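Local coordinates for arginase (Thermus thermophilus, PDB 2EF5), which probably hydrolyses L-arginine to L-ornithine and urea with the help of two manganese ions per subunit, at residues H120-T125 / G136-V141; V162-V167 / A181-Y186. All blocks are in the same frame, centred on the assembly; numbering follows the deposited sequence.

Interaction 1. Residues H120-T125 / G136-V141; sequences HADFNT and GMPLAV. With MN (manganese (II) ion), chain H.
Asn124 N donates to Gly136 O at 3.2 Å, in the carbonyl plane. This backbone hydrogen bond helps hold the metal-binding loop to the start of helix 138-142. Asp122 O faces the first turn of the helix, where Met137 is the N-cap residue. It takes two weak bonds, from Leu139 N at 3.1 Å and from Ala140 N at 3.3 Å. Further along the chain, the bent Met137 side chain lays its CE methyl beside the carbonyl O of Thr125.

The apolar contacts gather round Phe123. Its ring receives the CA of Ala140 over one face, a CH-pi contact 4.0 Å from the ring centre and offset toward the rim. Leu139 CG meets the ring edge in plane, 3.7 Å from Phe123 CD1. Leu139 has CG anti to the backbone N (chi1 -173°), which carries its branch to that edge. Leu178 of helix 172-181 also touches Phe123. With an alanine here the ring is gone, and a gap is likely to open between Leu139, Ala140 and Leu178.

The metal contact belongs to Asp122. CG lies anti to the carbonyl carbon (chi1 -63°), which turns the carboxylate to the metal; OD2 binds manganese at 2.2 Å. Asp118, His96 and Asp217 complete the protein ligands of this ion. Trp116 NE1 donates to the same OD2, and Pro138 CG packs on Asp122 CB at 3.7 Å. Two weak bonds from the helix start thus steady the aspartate carbonyl, while manganese and Trp116 hold its carboxylate. This probably restricts how far the ligand can turn.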
# COMPACT_ATOMS: atom_id res chain seq x y z
N HIS A 120 -27.29 1.18 6.69
CA HIS A 120 -26.97 -0.25 6.64
C HIS A 120 -27.07 -0.75 5.21
O HIS A 120 -27.63 -0.08 4.35
CB HIS A 120 -27.92 -1.05 7.53
CG HIS A 120 -27.99 -0.54 8.93
ND1 HIS A 120 -28.89 0.43 9.34
CD2 HIS A 120 -27.24 -0.83 10.03
CE1 HIS A 120 -28.68 0.72 10.61
NE2 HIS A 120 -27.69 -0.03 11.05
N ALA A 121 -26.53 -1.94 4.96
CA ALA A 121 -26.55 -2.54 3.62
C ALA A 121 -27.71 -3.50 3.41
O ALA A 121 -28.05 -3.80 2.27
CB ALA A 121 -25.23 -3.26 3.37
N ASP A 122 -28.31 -3.97 4.50
CA ASP A 122 -29.43 -4.91 4.43
C ASP A 122 -29.09 -6.03 3.45
O ASP A 122 -29.94 -6.47 2.67
CB ASP A 122 -30.70 -4.20 3.95
CG ASP A 122 -31.16 -3.13 4.91
OD1 ASP A 122 -31.08 -3.34 6.14
OD2 ASP A 122 -31.63 -2.07 4.44
N PHE A 123 -27.84 -6.48 3.49
CA PHE A 123 -27.36 -7.52 2.60
C PHE A 123 -27.07 -8.85 3.30
O PHE A 123 -26.22 -9.62 2.85
CB PHE A 123 -26.11 -7.03 1.88
CG PHE A 123 -26.00 -7.51 0.45
CD1 PHE A 123 -26.81 -6.97 -0.54
CD2 PHE A 123 -25.09 -8.50 0.10
CE1 PHE A 123 -26.71 -7.40 -1.86
CE2 PHE A 123 -24.99 -8.95 -1.21
CZ PHE A 123 -25.80 -8.40 -2.19
N ASN A 124 -27.76 -9.11 4.41
CA ASN A 124 -27.57 -10.35 5.15
C ASN A 124 -28.39 -11.50 4.56
O ASN A 124 -29.35 -11.29 3.81
CB ASN A 124 -27.99 -10.17 6.62
CG ASN A 124 -26.88 -9.61 7.48
OD1 ASN A 124 -27.09 -8.68 8.26
ND2 ASN A 124 -25.69 -10.19 7.37
N THR A 125 -27.99 -12.72 4.89
CA THR A 125 -28.69 -13.92 4.47
C THR A 125 -28.99 -14.64 5.77
O THR A 125 -28.49 -14.25 6.82
CB THR A 125 -27.82 -14.82 3.57
OG1 THR A 125 -26.59 -15.13 4.25
CG2 THR A 125 -27.52 -14.14 2.26
N GLY A 136 -33.22 -7.03 7.59
CA GLY A 136 -31.79 -6.84 7.47
C GLY A 136 -31.28 -7.66 6.29
O GLY A 136 -30.07 -7.83 6.13
N MET A 137 -32.20 -8.16 5.47
CA MET A 137 -31.84 -8.98 4.31
C MET A 137 -32.52 -8.62 2.98
O MET A 137 -32.22 -9.24 1.96
CB MET A 137 -32.15 -10.46 4.59
CG MET A 137 -32.12 -10.88 6.05
SD MET A 137 -32.70 -12.59 6.27
CE MET A 137 -31.67 -13.11 7.64
N PRO A 138 -33.41 -7.62 2.95
CA PRO A 138 -34.08 -7.30 1.68
C PRO A 138 -33.24 -7.06 0.43
O PRO A 138 -33.60 -7.53 -0.65
CB PRO A 138 -34.95 -6.10 2.04
CG PRO A 138 -34.14 -5.40 3.07
CD PRO A 138 -33.68 -6.56 3.94
N LEU A 139 -32.14 -6.32 0.56
CA LEU A 139 -31.32 -6.05 -0.61
C LEU A 139 -30.65 -7.32 -1.10
O LEU A 139 -30.47 -7.51 -2.30
CB LEU A 139 -30.26 -4.98 -0.30
CG LEU A 139 -29.44 -4.48 -1.51
CD1 LEU A 139 -30.38 -4.06 -2.63
CD2 LEU A 139 -28.57 -3.31 -1.09
N ALA A 140 -30.27 -8.19 -0.18
CA ALA A 140 -29.65 -9.46 -0.56
C ALA A 140 -30.69 -10.24 -1.35
O ALA A 140 -30.44 -10.67 -2.47
CB ALA A 140 -29.23 -10.24 0.68
N VAL A 141 -31.87 -10.41 -0.76
CA VAL A 141 -32.97 -11.13 -1.40
C VAL A 141 -33.21 -10.58 -2.81
O VAL A 141 -33.26 -11.34 -3.78
CB VAL A 141 -34.28 -11.00 -0.59
CG1 VAL A 141 -35.44 -11.59 -1.37
CG2 VAL A 141 -34.12 -11.71 0.74
MN MN H . -32.56 -0.43 5.62

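Interaction 2. Residues V162-V167 / A181-Y186; sequences VVLVGV and AGVRVY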
# COMPACT_ATOMS: atom_id res chain seq x y z
N VAL A 162 -26.77 -2.33 -8.54
CA VAL A 162 -27.09 -1.84 -7.20
C VAL A 162 -25.97 -0.94 -6.67
O VAL A 162 -24.80 -1.22 -6.86
CB VAL A 162 -27.28 -3.00 -6.19
CG1 VAL A 162 -27.44 -2.44 -4.76
CG2 VAL A 162 -28.50 -3.83 -6.57
N VAL A 163 -26.35 0.15 -6.02
CA VAL A 163 -25.38 1.07 -5.43
C VAL A 163 -25.88 1.45 -4.05
O VAL A 163 -27.03 1.85 -3.90
CB VAL A 163 -25.19 2.36 -6.28
CG1 VAL A 163 -24.15 3.26 -5.62
CG2 VAL A 163 -24.73 2.02 -7.70
N LEU A 164 -25.02 1.30 -3.05
CA LEU A 164 -25.35 1.64 -1.67
C LEU A 164 -24.69 2.98 -1.38
O LEU A 164 -23.53 3.19 -1.74
CB LEU A 164 -24.80 0.58 -0.72
CG LEU A 164 -25.58 -0.72 -0.54
CD1 LEU A 164 -24.72 -1.80 0.12
CD2 LEU A 164 -26.81 -0.42 0.32
N VAL A 165 -25.42 3.88 -0.73
CA VAL A 165 -24.89 5.20 -0.40
C VAL A 165 -25.19 5.56 1.05
O VAL A 165 -26.33 5.47 1.49
CB VAL A 165 -25.51 6.30 -1.31
CG1 VAL A 165 -24.89 7.66 -0.99
CG2 VAL A 165 -25.31 5.95 -2.78
N GLY A 166 -24.15 5.97 1.77
CA GLY A 166 -24.30 6.38 3.16
C GLY A 166 -24.07 5.31 4.21
O GLY A 166 -24.26 5.56 5.39
N VAL A 167 -23.65 4.12 3.79
CA VAL A 167 -23.43 3.02 4.72
C VAL A 167 -22.37 3.31 5.77
O VAL A 167 -21.30 3.84 5.46
CB VAL A 167 -23.06 1.72 3.96
CG1 VAL A 167 -22.71 0.63 4.93
CG2 VAL A 167 -24.24 1.29 3.10
N ALA A 181 -20.49 -10.44 -4.37
CA ALA A 181 -21.49 -10.03 -5.34
C ALA A 181 -21.06 -8.86 -6.23
O ALA A 181 -21.65 -8.63 -7.28
CB ALA A 181 -22.80 -9.69 -4.63
N GLY A 182 -20.04 -8.13 -5.81
CA GLY A 182 -19.57 -7.01 -6.60
C GLY A 182 -20.47 -5.78 -6.55
O GLY A 182 -20.59 -5.04 -7.53
N VAL A 183 -21.10 -5.56 -5.40
CA VAL A 183 -21.97 -4.40 -5.23
C VAL A 183 -21.14 -3.14 -4.99
O VAL A 183 -20.21 -3.15 -4.18
CB VAL A 183 -22.94 -4.62 -4.03
CG1 VAL A 183 -23.73 -3.34 -3.76
CG2 VAL A 183 -23.89 -5.77 -4.34
N ARG A 184 -21.47 -2.07 -5.69
CA ARG A 184 -20.76 -0.80 -5.52
C ARG A 184 -21.25 -0.19 -4.21
O ARG A 184 -22.45 0.07 -4.05
CB ARG A 184 -21.07 0.14 -6.69
CG ARG A 184 -20.51 1.56 -6.53
CD ARG A 184 -18.99 1.56 -6.51
NE ARG A 184 -18.42 1.07 -7.76
CZ ARG A 184 -18.38 1.77 -8.89
NH1 ARG A 184 -18.87 3.01 -8.94
NH2 ARG A 184 -17.85 1.23 -9.99
N VAL A 185 -20.33 0.03 -3.28
CA VAL A 185 -20.68 0.58 -1.97
C VAL A 185 -19.98 1.89 -1.64
O VAL A 185 -18.75 1.99 -1.70
CB VAL A 185 -20.34 -0.43 -0.86
CG1 VAL A 185 -20.79 0.12 0.50
CG2 VAL A 185 -21.01 -1.77 -1.14
N TYR A 186 -20.77 2.90 -1.28
CA TYR A 186 -20.22 4.19 -0.89
C TYR A 186 -20.50 4.38 0.60
O TYR A 186 -21.60 4.79 0.99
CB TYR A 186 -20.87 5.32 -1.71
CG TYR A 186 -20.43 5.36 -3.16
CD1 TYR A 186 -19.15 5.81 -3.51
CD2 TYR A 186 -21.27 4.92 -4.18
CE1 TYR A 186 -18.73 5.83 -4.84
CE2 TYR A 186 -20.85 4.92 -5.52
CZ TYR A 186 -19.58 5.38 -5.84
OH TYR A 186 -19.14 5.36 -7.15
O HOH W 1 -22.86 -2.54 -8.20
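Leu164 is paired with Val185 in a parallel beta bridge, flanked by the bridges Val163 with Arg184 and Val165 with Tyr186. Three backbone hydrogen bonds join the strands. Leu164 N donates to Arg184 O at 3.0 Å and nearly straight (168°). Tyr186 N donates to Leu164 O at 2.8 Å, and Gly166 N to Tyr186 O at 2.9 Å. Where the strands begin to part, a water accepts from Arg184 N and lies 2.7 Å from Val162 O, to which it probably donates.

On the face of Val163 and Tyr186, the CG1 methyl of Val163 meets the ring edge in plane, 3.6 Å from Tyr186 CD2. On the other face, Leu164 and Val185 lie side by side, with Leu164 CD1 3.9 Å from Val185 CG2.

Further out, the Arg184 chain bends at chi2 and chi3 (64° and 63°), bringing NH1 to Tyr186 OH at 3.0 Å. Glu202 also hydrogen-bonds this hydroxyl. Helix 196-206 packs on the Val163 and Tyr186 face; Leu178 of helix 172-181 touches Leu164 and Val183 on the other. Gly182 closes that helix in a Schellman motif. Phe290 of a second subunit packs on Val185.

The two strands belong to the beta-alpha-beta unit 162-167, 172-181, 184-187 at one edge of the parallel sheet. The hydroxyl, bonded by Arg184 and Glu202, probably keeps the Tyr186 ring from turning, so its edge stays against Val163.

From the N terminus, the chain leaves strand 113-117 and enters the metal-binding loop. Interaction 1 closes this short loop onto the start of helix 138-142. The chain then runs on to strand 162-167, passes through helix 172-181 and returns as strand 184-187, where interaction 2 closes the second loop. The two loops follow in series, neither nested nor crossed. They still touch in space, with centres about 12 Å apart. Leu164 packs on both Ala121 and Leu139, while Val183 meets Phe123. This packing ties the metal-binding loop and helix 138-142 to strand 162-167 and the lead-in to strand 184-187, neighbours at one edge of the sheet, with helix 172-181 packed against both contacts.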